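Local coordinates for probable enoyl-CoA hydratase/isomerase (PDB 3SWX), which probably hydrates or isomerises enoyl-CoA thioesters, though its own substrate and reaction are not established, at residues Arg15-Val19 / Ala201-Ala205; Gly63-Gly69 / Val109-Thr115; Ala150-Pro155 / Arg165-Thr169; Thr243-Ala247 / Glu261-Arg265. One frame throughout, in Å; residues are numbered along the deposited sequence.

Contact 1. Residues Arg15-Val19 / Ala201-Ala205; sequences RDGYV and AQTIA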
loop_
_atom_site.group_PDB
_atom_site.type_symbol
_atom_site.label_atom_id
_atom_site.label_comp_id
_atom_site.label_asym_id
_atom_site.label_seq_id
_atom_site.Cartn_x
_atom_site.Cartn_y
_atom_site.Cartn_z
ATOM N N ARG B 15 -10.038 23.138 -23.625
ATOM C CA ARG B 15 -8.587 23.204 -23.419
ATOM C C ARG B 15 -8.203 24.468 -22.689
ATOM O O ARG B 15 -8.659 25.554 -23.033
ATOM C CB ARG B 15 -7.851 23.264 -24.744
ATOM C CG ARG B 15 -7.769 22.005 -25.500
ATOM C CD ARG B 15 -6.661 22.131 -26.521
ATOM N NE ARG B 15 -6.599 20.962 -27.383
ATOM C CZ ARG B 15 -5.506 20.558 -28.030
ATOM N NH1 ARG B 15 -4.345 21.208 -27.917
ATOM N NH2 ARG B 15 -5.577 19.485 -28.788
ATOM N N ASP B 16 -7.337 24.317 -21.702
ATOM C CA ASP B 16 -6.768 25.415 -20.962
ATOM C C ASP B 16 -5.262 25.252 -21.099
ATOM O O ASP B 16 -4.589 24.621 -20.254
ATOM C CB ASP B 16 -7.238 25.325 -19.503
ATOM C CG ASP B 16 -6.740 26.465 -18.635
ATOM O OD1 ASP B 16 -6.173 27.437 -19.172
ATOM O OD2 ASP B 16 -6.942 26.372 -17.399
ATOM N N GLY B 17 -4.745 25.791 -22.206
ATOM C CA GLY B 17 -3.328 25.671 -22.563
ATOM C C GLY B 17 -2.928 24.222 -22.797
ATOM O O GLY B 17 -3.464 23.547 -23.654
ATOM N N TYR B 18 -1.999 23.735 -21.987
ATOM C CA TYR B 18 -1.537 22.349 -22.063
ATOM C C TYR B 18 -2.476 21.344 -21.374
ATOM O O TYR B 18 -2.213 20.145 -21.371
ATOM C CB TYR B 18 -0.168 22.229 -21.398
ATOM C CG TYR B 18 0.948 23.031 -22.023
ATOM C CD1 TYR B 18 1.350 22.795 -23.315
ATOM C CD2 TYR B 18 1.627 23.994 -21.287
ATOM C CE1 TYR B 18 2.404 23.508 -23.889
ATOM C CE2 TYR B 18 2.689 24.721 -21.846
ATOM C CZ TYR B 18 3.070 24.472 -23.146
ATOM O OH TYR B 18 4.110 25.185 -23.701
ATOM N N VAL B 19 -3.566 21.816 -20.779
ATOM C CA VAL B 19 -4.427 20.938 -20.003
ATOM C C VAL B 19 -5.740 20.679 -20.732
ATOM O O VAL B 19 -6.414 21.624 -21.129
ATOM C CB VAL B 19 -4.722 21.538 -18.613
ATOM C CG1 VAL B 19 -5.745 20.676 -17.854
ATOM C CG2 VAL B 19 -3.444 21.677 -17.815
ATOM N N ALA B 201 -3.133 20.248 -12.405
ATOM C CA ALA B 201 -2.814 19.902 -13.787
ATOM C C ALA B 201 -1.872 20.938 -14.414
ATOM O O ALA B 201 -0.928 20.580 -15.096
ATOM C CB ALA B 201 -4.124 19.806 -14.605
ATOM N N GLN B 202 -2.122 22.224 -14.157
ATOM C CA GLN B 202 -1.249 23.279 -14.670
ATOM C C GLN B 202 0.153 23.200 -14.041
ATOM O O GLN B 202 1.155 23.469 -14.711
ATOM C CB GLN B 202 -1.865 24.664 -14.440
ATOM C CG GLN B 202 -3.138 24.941 -15.233
ATOM C CD GLN B 202 -2.937 24.974 -16.754
ATOM O OE1 GLN B 202 -1.803 24.966 -17.250
ATOM N NE2 GLN B 202 -4.058 24.988 -17.500
ATOM N N THR B 203 0.231 22.832 -12.765
ATOM C CA THR B 203 1.544 22.670 -12.126
ATOM C C THR B 203 2.309 21.564 -12.805
ATOM O O THR B 203 3.500 21.718 -13.102
ATOM C CB THR B 203 1.429 22.385 -10.631
ATOM O OG1 THR B 203 0.758 23.491 -10.020
ATOM C CG2 THR B 203 2.810 22.231 -10.002
ATOM N N ILE B 204 1.603 20.469 -13.085
ATOM C CA ILE B 204 2.179 19.338 -13.817
ATOM C C ILE B 204 2.683 19.794 -15.173
ATOM O O ILE B 204 3.799 19.429 -15.588
ATOM C CB ILE B 204 1.162 18.176 -13.974
ATOM C CG1 ILE B 204 0.900 17.523 -12.616
ATOM C CG2 ILE B 204 1.709 17.105 -14.913
ATOM C CD1 ILE B 204 -0.133 16.408 -12.638
ATOM N N ALA B 205 1.876 20.622 -15.840
ATOM C CA ALA B 205 2.207 21.136 -17.168
ATOM C C ALA B 205 3.387 22.122 -17.212
ATOM O O ALA B 205 3.939 22.369 -18.286
ATOM C CB ALA B 205 0.946 21.753 -17.831
HETATM O O HOH W 1 -1.217 25.294 -19.787
#

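Contact 2. Residues Gly63-Gly69 / Val109-Thr115; sequences GPLFTAG and VHGKVLT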
loop_
_atom_site.group_PDB
_atom_site.type_symbol
_atom_site.label_atom_id
_atom_site.label_comp_id
_atom_site.label_asym_id
_atom_site.label_seq_id
_atom_site.Cartn_x
_atom_site.Cartn_y
_atom_site.Cartn_z
ATOM N N GLY B 63 -23.358 18.661 -13.835
ATOM C CA GLY B 63 -24.582 18.442 -13.082
ATOM C C GLY B 63 -24.404 17.983 -11.636
ATOM O O GLY B 63 -23.339 18.177 -11.031
ATOM N N PRO B 64 -25.446 17.362 -11.069
ATOM C CA PRO B 64 -25.466 17.117 -9.621
ATOM C C PRO B 64 -24.400 16.147 -9.066
ATOM O O PRO B 64 -23.991 16.308 -7.912
ATOM C CB PRO B 64 -26.881 16.584 -9.351
ATOM C CG PRO B 64 -27.589 16.560 -10.654
ATOM C CD PRO B 64 -26.765 17.189 -11.698
ATOM N N LEU B 65 -23.949 15.177 -9.856
ATOM C CA LEU B 65 -22.970 14.220 -9.363
ATOM C C LEU B 65 -22.052 13.671 -10.456
ATOM O O LEU B 65 -22.304 13.846 -11.649
ATOM C CB LEU B 65 -23.686 13.095 -8.628
ATOM C CG LEU B 65 -24.727 12.328 -9.438
ATOM C CD1 LEU B 65 -24.082 11.176 -10.203
ATOM C CD2 LEU B 65 -25.829 11.805 -8.503
ATOM N N PHE B 66 -20.972 13.020 -10.033
ATOM C CA PHE B 66 -19.935 12.591 -10.955
ATOM C C PHE B 66 -20.456 11.521 -11.921
ATOM O O PHE B 66 -20.398 11.714 -13.139
ATOM C CB PHE B 66 -18.702 12.117 -10.177
ATOM C CG PHE B 66 -17.600 11.600 -11.043
ATOM C CD1 PHE B 66 -17.004 12.417 -11.980
ATOM C CD2 PHE B 66 -17.150 10.288 -10.915
ATOM C CE1 PHE B 66 -15.972 11.933 -12.799
ATOM C CE2 PHE B 66 -16.120 9.805 -11.704
ATOM C CZ PHE B 66 -15.537 10.614 -12.655
ATOM N N THR B 67 -20.951 10.405 -11.384
ATOM C CA THR B 67 -21.595 9.377 -12.202
ATOM C C THR B 67 -22.416 8.409 -11.366
ATOM O O THR B 67 -22.018 8.015 -10.275
ATOM C CB THR B 67 -20.609 8.541 -13.083
ATOM O OG1 THR B 67 -21.349 7.556 -13.821
ATOM C CG2 THR B 67 -19.537 7.841 -12.236
ATOM N N ALA B 68 -23.570 8.035 -11.895
ATOM C CA ALA B 68 -24.415 7.020 -11.267
ATOM C C ALA B 68 -23.982 5.594 -11.668
ATOM O O ALA B 68 -24.599 4.625 -11.241
ATOM C CB ALA B 68 -25.861 7.266 -11.638
ATOM N N GLY B 69 -22.916 5.458 -12.465
ATOM C CA GLY B 69 -22.416 4.136 -12.848
ATOM C C GLY B 69 -22.854 3.701 -14.234
ATOM O O GLY B 69 -22.996 4.534 -15.134
ATOM N N VAL B 109 -14.205 14.792 -8.365
ATOM C CA VAL B 109 -15.487 14.184 -8.041
ATOM C C VAL B 109 -16.301 15.022 -7.047
ATOM O O VAL B 109 -15.761 15.764 -6.237
ATOM C CB VAL B 109 -15.353 12.696 -7.504
ATOM C CG1 VAL B 109 -14.574 11.797 -8.502
ATOM C CG2 VAL B 109 -14.729 12.629 -6.093
ATOM N N HIS B 110 -17.617 14.870 -7.135
ATOM C CA HIS B 110 -18.570 15.506 -6.234
ATOM C C HIS B 110 -19.855 14.683 -6.264
ATOM O O HIS B 110 -20.101 13.963 -7.218
ATOM C CB HIS B 110 -18.868 16.924 -6.705
ATOM C CG HIS B 110 -19.740 16.987 -7.924
ATOM N ND1 HIS B 110 -19.322 16.551 -9.164
ATOM C CD2 HIS B 110 -21.013 17.426 -8.089
ATOM C CE1 HIS B 110 -20.297 16.722 -10.039
ATOM N NE2 HIS B 110 -21.331 17.257 -9.413
ATOM N N GLY B 111 -20.672 14.807 -5.222
ATOM C CA GLY B 111 -21.918 14.031 -5.113
ATOM C C GLY B 111 -21.648 12.535 -5.075
ATOM O O GLY B 111 -20.579 12.100 -4.644
ATOM N N LYS B 112 -22.602 11.744 -5.545
ATOM C CA LYS B 112 -22.419 10.284 -5.602
ATOM C C LYS B 112 -21.421 9.823 -6.648
ATOM O O LYS B 112 -21.460 10.233 -7.837
ATOM C CB LYS B 112 -23.749 9.575 -5.832
ATOM C CG LYS B 112 -24.688 9.758 -4.653
ATOM C CD LYS B 112 -25.954 8.926 -4.808
ATOM C CE LYS B 112 -26.846 9.043 -3.583
ATOM N NZ LYS B 112 -27.902 8.001 -3.660
ATOM N N VAL B 113 -20.520 8.967 -6.196
ATOM C CA VAL B 113 -19.566 8.316 -7.042
ATOM C C VAL B 113 -19.877 6.820 -6.874
ATOM O O VAL B 113 -19.477 6.187 -5.862
ATOM C CB VAL B 113 -18.126 8.661 -6.609
ATOM C CG1 VAL B 113 -17.102 7.947 -7.502
ATOM C CG2 VAL B 113 -17.898 10.183 -6.642
ATOM N N LEU B 114 -20.633 6.254 -7.818
ATOM C CA LEU B 114 -21.028 4.862 -7.700
ATOM C C LEU B 114 -20.238 3.979 -8.638
ATOM O O LEU B 114 -19.893 4.401 -9.731
ATOM C CB LEU B 114 -22.518 4.681 -7.996
ATOM C CG LEU B 114 -23.490 5.610 -7.263
ATOM C CD1 LEU B 114 -24.931 5.415 -7.804
ATOM C CD2 LEU B 114 -23.401 5.383 -5.776
ATOM N N THR B 115 -20.008 2.741 -8.192
ATOM C CA THR B 115 -19.524 1.646 -9.012
ATOM C C THR B 115 -18.341 2.056 -9.918
ATOM O O THR B 115 -17.225 2.286 -9.437
ATOM C CB THR B 115 -20.714 1.008 -9.818
ATOM O OG1 THR B 115 -21.303 1.988 -10.677
ATOM C CG2 THR B 115 -21.797 0.466 -8.881
#

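Contact 3. Residues Ala150-Pro155 / Arg165-Thr169; sequences ATIRFP and RWMLT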
loop_
_atom_site.group_PDB
_atom_site.type_symbol
_atom_site.label_atom_id
_atom_site.label_comp_id
_atom_site.label_asym_id
_atom_site.label_seq_id
_atom_site.Cartn_x
_atom_site.Cartn_y
_atom_site.Cartn_z
ATOM N N ALA B 150 -11.388 -2.136 -9.468
ATOM C CA ALA B 150 -11.406 -1.953 -8.004
ATOM C C ALA B 150 -10.762 -3.142 -7.292
ATOM O O ALA B 150 -10.102 -2.976 -6.284
ATOM C CB ALA B 150 -12.875 -1.738 -7.456
ATOM N N THR B 151 -10.973 -4.351 -7.807
ATOM C CA THR B 151 -10.452 -5.545 -7.140
ATOM C C THR B 151 -8.931 -5.541 -7.071
ATOM O O THR B 151 -8.357 -6.107 -6.140
ATOM C CB THR B 151 -10.909 -6.831 -7.820
ATOM O OG1 THR B 151 -10.576 -6.784 -9.218
ATOM C CG2 THR B 151 -12.440 -7.024 -7.618
ATOM N N ILE B 152 -8.301 -4.853 -8.018
ATOM C CA ILE B 152 -6.850 -4.771 -8.116
ATOM C C ILE B 152 -6.349 -3.521 -7.380
ATOM O O ILE B 152 -5.472 -3.607 -6.528
ATOM C CB ILE B 152 -6.385 -4.703 -9.597
ATOM C CG1 ILE B 152 -6.813 -5.958 -10.344
ATOM C CG2 ILE B 152 -4.837 -4.478 -9.694
ATOM C CD1 ILE B 152 -6.821 -5.819 -11.876
ATOM N N ARG B 153 -6.949 -2.372 -7.692
ATOM C CA ARG B 153 -6.409 -1.091 -7.264
ATOM C C ARG B 153 -6.864 -0.621 -5.902
ATOM O O ARG B 153 -6.148 0.120 -5.278
ATOM C CB ARG B 153 -6.730 -0.017 -8.303
ATOM C CG ARG B 153 -6.119 -0.348 -9.663
ATOM C CD ARG B 153 -6.710 0.463 -10.765
ATOM N NE ARG B 153 -6.067 0.104 -12.030
ATOM C CZ ARG B 153 -6.593 0.281 -13.236
ATOM N NH1 ARG B 153 -7.800 0.782 -13.383
ATOM N NH2 ARG B 153 -5.905 -0.093 -14.300
ATOM N N PHE B 154 -8.069 -0.997 -5.471
ATOM C CA PHE B 154 -8.603 -0.506 -4.210
ATOM C C PHE B 154 -7.777 -1.112 -3.044
ATOM O O PHE B 154 -7.306 -0.376 -2.172
ATOM C CB PHE B 154 -10.111 -0.809 -4.128
ATOM C CG PHE B 154 -10.921 0.063 -3.162
ATOM C CD1 PHE B 154 -10.357 0.733 -2.109
ATOM C CD2 PHE B 154 -12.304 0.096 -3.290
ATOM C CE1 PHE B 154 -11.158 1.474 -1.215
ATOM C CE2 PHE B 154 -13.095 0.828 -2.426
ATOM C CZ PHE B 154 -12.518 1.529 -1.383
ATOM N N PRO B 155 -7.553 -2.444 -3.046
ATOM C CA PRO B 155 -6.679 -3.014 -2.018
ATOM C C PRO B 155 -5.243 -2.473 -2.023
ATOM O O PRO B 155 -4.641 -2.308 -0.960
ATOM C CB PRO B 155 -6.701 -4.521 -2.341
ATOM C CG PRO B 155 -7.961 -4.718 -3.047
ATOM C CD PRO B 155 -8.089 -3.501 -3.913
ATOM N N ARG B 165 -13.811 -3.741 3.383
ATOM C CA ARG B 165 -14.860 -3.135 4.187
ATOM C C ARG B 165 -15.927 -2.496 3.300
ATOM O O ARG B 165 -17.134 -2.584 3.599
ATOM C CB ARG B 165 -14.249 -2.078 5.114
ATOM C CG ARG B 165 -15.261 -1.194 5.837
ATOM C CD ARG B 165 -16.167 -2.011 6.697
ATOM N NE ARG B 165 -17.187 -1.190 7.343
ATOM C CZ ARG B 165 -18.413 -0.981 6.878
ATOM N NH1 ARG B 165 -18.810 -1.489 5.709
ATOM N NH2 ARG B 165 -19.246 -0.230 7.580
ATOM N N TRP B 166 -15.480 -1.851 2.222
ATOM C CA TRP B 166 -16.391 -1.200 1.281
ATOM C C TRP B 166 -16.784 -2.081 0.094
ATOM O O TRP B 166 -17.962 -2.098 -0.285
ATOM C CB TRP B 166 -15.829 0.172 0.824
ATOM C CG TRP B 166 -15.429 0.982 2.021
ATOM C CD1 TRP B 166 -14.170 1.393 2.352
ATOM C CD2 TRP B 166 -16.285 1.429 3.086
ATOM N NE1 TRP B 166 -14.189 2.094 3.537
ATOM C CE2 TRP B 166 -15.468 2.113 4.021
ATOM C CE3 TRP B 166 -17.654 1.317 3.344
ATOM C CZ2 TRP B 166 -15.979 2.688 5.192
ATOM C CZ3 TRP B 166 -18.162 1.881 4.520
ATOM C CH2 TRP B 166 -17.325 2.572 5.418
ATOM N N MET B 167 -15.849 -2.829 -0.488
ATOM C CA MET B 167 -16.205 -3.674 -1.641
ATOM C C MET B 167 -17.125 -4.868 -1.296
ATOM O O MET B 167 -17.960 -5.269 -2.123
ATOM C CB MET B 167 -14.947 -4.167 -2.373
ATOM C CG MET B 167 -14.111 -3.048 -3.001
ATOM S SD MET B 167 -12.850 -3.680 -4.139
ATOM C CE MET B 167 -11.923 -4.747 -3.037
ATOM N N LEU B 168 -17.031 -5.403 -0.079
ATOM C CA LEU B 168 -17.800 -6.615 0.266
ATOM C C LEU B 168 -19.203 -6.319 0.778
ATOM O O LEU B 168 -20.074 -7.194 0.748
ATOM C CB LEU B 168 -17.058 -7.494 1.276
ATOM C CG LEU B 168 -15.656 -8.022 0.897
ATOM C CD1 LEU B 168 -15.167 -8.962 1.999
ATOM C CD2 LEU B 168 -15.660 -8.760 -0.445
ATOM N N THR B 169 -19.407 -5.105 1.267
ATOM C CA THR B 169 -20.643 -4.698 1.905
ATOM C C THR B 169 -21.567 -3.868 1.012
ATOM O O THR B 169 -22.759 -3.783 1.280
ATOM C CB THR B 169 -20.343 -3.830 3.127
ATOM O OG1 THR B 169 -19.683 -2.637 2.702
ATOM C CG2 THR B 169 -19.472 -4.584 4.168
#

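Contact 4. Residues Thr243-Ala247 / Glu261-Arg265; sequences TSEDA and EFVGR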
loop_
_atom_site.group_PDB
_atom_site.type_symbol
_atom_site.label_atom_id
_atom_site.label_comp_id
_atom_site.label_asym_id
_atom_site.label_seq_id
_atom_site.Cartn_x
_atom_site.Cartn_y
_atom_site.Cartn_z
ATOM N N THR B 243 19.936 13.801 -22.034
ATOM C CA THR B 243 20.166 13.993 -23.452
ATOM C C THR B 243 19.184 14.989 -24.078
ATOM O O THR B 243 19.423 15.527 -25.176
ATOM C CB THR B 243 20.044 12.596 -24.120
ATOM O OG1 THR B 243 21.354 12.081 -24.345
ATOM C CG2 THR B 243 19.203 12.608 -25.404
ATOM N N SER B 244 18.081 15.231 -23.380
ATOM C CA SER B 244 16.999 16.044 -23.912
ATOM C C SER B 244 17.296 17.544 -23.765
ATOM O O SER B 244 18.065 17.969 -22.890
ATOM C CB SER B 244 15.680 15.690 -23.211
ATOM O OG SER B 244 15.662 16.214 -21.900
ATOM N N GLU B 245 16.673 18.342 -24.625
ATOM C CA GLU B 245 16.743 19.802 -24.492
ATOM C C GLU B 245 16.289 20.280 -23.117
ATOM O O GLU B 245 16.863 21.219 -22.536
ATOM C CB GLU B 245 15.830 20.472 -25.504
ATOM C CG GLU B 245 16.305 20.404 -26.905
ATOM C CD GLU B 245 15.584 21.403 -27.756
ATOM O OE1 GLU B 245 15.034 20.976 -28.784
ATOM O OE2 GLU B 245 15.542 22.597 -27.367
ATOM N N ASP B 246 15.230 19.653 -22.622
ATOM C CA ASP B 246 14.633 20.058 -21.355
ATOM C C ASP B 246 15.564 19.856 -20.147
ATOM O O ASP B 246 15.507 20.652 -19.190
ATOM C CB ASP B 246 13.276 19.351 -21.152
ATOM C CG ASP B 246 12.160 19.978 -21.993
ATOM O OD1 ASP B 246 12.366 21.086 -22.536
ATOM O OD2 ASP B 246 11.076 19.380 -22.097
ATOM N N ALA B 247 16.415 18.822 -20.168
ATOM C CA ALA B 247 17.379 18.639 -19.059
ATOM C C ALA B 247 18.385 19.810 -18.981
ATOM O O ALA B 247 18.661 20.339 -17.901
ATOM C CB ALA B 247 18.089 17.312 -19.169
ATOM N N GLU B 261 11.264 27.097 -18.906
ATOM C CA GLU B 261 10.146 26.941 -19.849
ATOM C C GLU B 261 10.425 25.696 -20.695
ATOM O O GLU B 261 11.182 25.755 -21.661
ATOM C CB GLU B 261 10.029 28.167 -20.769
ATOM N N PHE B 262 9.835 24.564 -20.330
ATOM C CA PHE B 262 10.145 23.292 -21.008
ATOM C C PHE B 262 9.411 23.147 -22.330
ATOM O O PHE B 262 8.290 23.622 -22.464
ATOM C CB PHE B 262 9.802 22.109 -20.107
ATOM C CG PHE B 262 10.604 22.070 -18.835
ATOM C CD1 PHE B 262 11.977 21.839 -18.872
ATOM C CD2 PHE B 262 9.996 22.275 -17.617
ATOM C CE1 PHE B 262 12.716 21.812 -17.710
ATOM C CE2 PHE B 262 10.730 22.228 -16.431
ATOM C CZ PHE B 262 12.089 22.007 -16.479
ATOM N N VAL B 263 10.048 22.468 -23.284
ATOM C CA VAL B 263 9.473 22.238 -24.623
ATOM C C VAL B 263 9.034 20.800 -24.911
ATOM O O VAL B 263 8.383 20.555 -25.923
ATOM C CB VAL B 263 10.458 22.669 -25.739
ATOM C CG1 VAL B 263 10.741 24.158 -25.625
ATOM C CG2 VAL B 263 11.754 21.866 -25.675
ATOM N N GLY B 264 9.388 19.849 -24.046
ATOM C CA GLY B 264 8.971 18.461 -24.238
ATOM C C GLY B 264 9.838 17.675 -25.217
ATOM O O GLY B 264 9.347 16.779 -25.906
ATOM N N ARG B 265 11.121 18.015 -25.278
ATOM C CA ARG B 265 12.099 17.230 -26.005
ATOM C C ARG B 265 13.480 17.527 -25.423
ATOM O O ARG B 265 14.524 17.107 -25.924
ATOM C CB ARG B 265 12.038 17.554 -27.505
ATOM C CG ARG B 265 12.116 19.029 -27.825
ATOM C CD ARG B 265 12.146 19.300 -29.310
ATOM N NE ARG B 265 12.564 20.677 -29.542
ATOM C CZ ARG B 265 11.756 21.738 -29.579
ATOM N NH1 ARG B 265 10.441 21.624 -29.429
ATOM N NH2 ARG B 265 12.272 22.934 -29.779
ATOM O OXT ARG B 265 13.578 18.228 -24.402
#

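Contact 1. Residues Arg15-Val19 / Ala201-Ala205
V19 and Q202 carry this contact, which lays the beta hairpin joining strands 11-16 and 19-24 against the end of helix 193-205. The tight part is apolar. V19 sends its CG1 branch, anti to the backbone N (chi1 174°), onto the CB of A201 at 3.7 Å, while its CG2 branch lies against the amide end of Q202. A201 and A205, one helical turn apart, suit this face because a bare methyl lets the hairpin come close; the CB of Y18 rests on the CB of A205 at 3.8 Å. V19 and A201 also reach V58, so this part is buried between hairpin, helix and strand 56-61.

Toward solvent the contact becomes polar and sparser. D16 and G17 are exposed, and the type II' turn from D16 to V19 puts G17 at a positive phi that glycine adopts easily. Q202, its chain bent at chi2 (-65°), brings its amide to this turn: NE2 donates to the O of D16 at 2.8 Å, standing 40° above the carbonyl plane. The N of V19 reaches the same oxygen from the opposite face. The amide's OE1 accepts from a water at 2.6 Å, and that water accepts from the N of Y18. One glutamine amide thus serves both a turn carbonyl and, through water, a turn N-H, which should fix its flip and tie the hairpin to the helix.

Contact 2. Residues Gly63-Gly69 / Val109-Thr115
H110 ties loop 63-69 into the crotonase fold, where that loop follows strand 56-61 and runs beside strand 112-114 of the small second sheet. In this family the loops after these two strands generally supply the backbone N-H groups of the oxyanion hole, so the contact probably helps set their spacing. From CB, CG lies between N and the carbonyl carbon (chi1 74°), which brings the ring to the loop. CD2 passes the O of P64 at 3.2 Å, and CE1 lies 3.5 Å from the C of L65. At the tip, NE2 donates to the O of G63 at 2.7 Å. The flat ring thus offers an N-H at its edge for the carbonyl and a face for the CA of L65, a CH-pi contact 3.8 Å from the centroid.

Further on, backbones take over: the N of F66 donates to the O of H110, and a single bridge joins T67 to V113. G111, at positive phi and lacking a side chain, allows its CA within 4.0 Å of the CB of L65. The phenyl of F66 is buried, and L120 of helix 116-123 also meets it. On one face of that ring rests V109 CG1, 4.0 Å from the centroid and 15° off the normal.

Contact 3. Residues Ala150-Pro155 / Arg165-Thr169
M167 enters the face of helix 150-158 as a knob, seated among A150, T151, F154 and P155, and so joins that helix to the end of helix 160-167. The thioether and the phenyl of F154 slide past each other in opposite directions. CG of M167 passes CD2 of F154 at 3.6 Å, and SD lies 5.0 Å from the ring centroid, 58° off its normal: an oblique Met-aromatic contact. F154 has its CG anti to the backbone N (chi1 -158°), which carries the ring toward helix 160-167. The sulfur then meets A150, whose CB is 3.8 Å from SD; this short methyl lets the sulfur come close. A bend at chi3 (-59°) turns the methyl CE aside to P155, crossing it at about a right angle with CE of M167 4.0 Å from CG of P155.

W166 adds a second contact to F154. Its CD1 meets CZ of F154 at 4.1 Å, the two side chains crossing obliquely, while its NE1 bonds E177 and its ring stacks on F173. L122 of helix 116-123 also touches F154. T151 turns its hydroxyl to N218 of the third subunit, so this pair of helices borders the trimer interface. The contact itself is apolar, held by dispersion and shape, and a flexible, polarisable methionine can follow the uneven surface that F154, P155, A150 and T151 present.

Contact 4. Residues Thr243-Ala247 / Glu261-Arg265
The N-terminus of helix 245-255 receives the C-terminal carboxylate of the chain, so the protein's last residue closes onto the first turn of its last helix. S244 is the N-cap: its OG accepts from the N of A247 and is also bonded to the O of L241. The N of E245 donates to the O of R265 at 2.8 Å, and the N of D246 donates to OXT of R265, also at 2.8 Å. A carboxylate suits this spot, since the partial positive charge of the helix start probably steadies its negative charge.

D246 returns the grip. With CG beside its backbone N (chi1 -77°), its carboxylate faces the tail and takes two amides on the syn sides of its oxygens: OD1 from the N of V263 at 2.8 Å, OD2 from the N of G264 at 2.6 Å. OD2 of D246 also lies 3.6 Å from OXT of R265, a repulsion that the backbone N-H groups probably offset. The positive phi of G264 lets the tail curl round these oxygens. E245 and R265 run side by side, ending in a salt bridge from NE of R265 to OE1 of E245 at 2.6 Å; the two flat groups stand 67° apart. V263 CG2 lies over the centre of one face of the guanidinium.

F262 is the apolar end, its ring edge near the O of D246. It packs on P209, which D246 also touches, at the start of helix 209-225, and on N141 of the second subunit, while its own O bonds R55.

The four contacts differ in burial. Contact 3 is buried and apolar, a methionine knob between two helices. Contacts 1, 2 and 4 are all partly buried, contact 4 lying farthest from the chain's centre, about 25 Å between centres, and relying on charges, amides and a terminal carboxylate. Contacts 1 and 2 mix the two chemistries: each tethers a loop or turn beside the six-stranded sheet with a polar side chain, a glutamine in one and a histidine in the other, backed by packed hydrocarbon. Contacts 1 and 4 are neighbours, nearest atoms about 5 Å apart, sharing R55 as a partner and both touching the second subunit. Contact 3 instead borders the third.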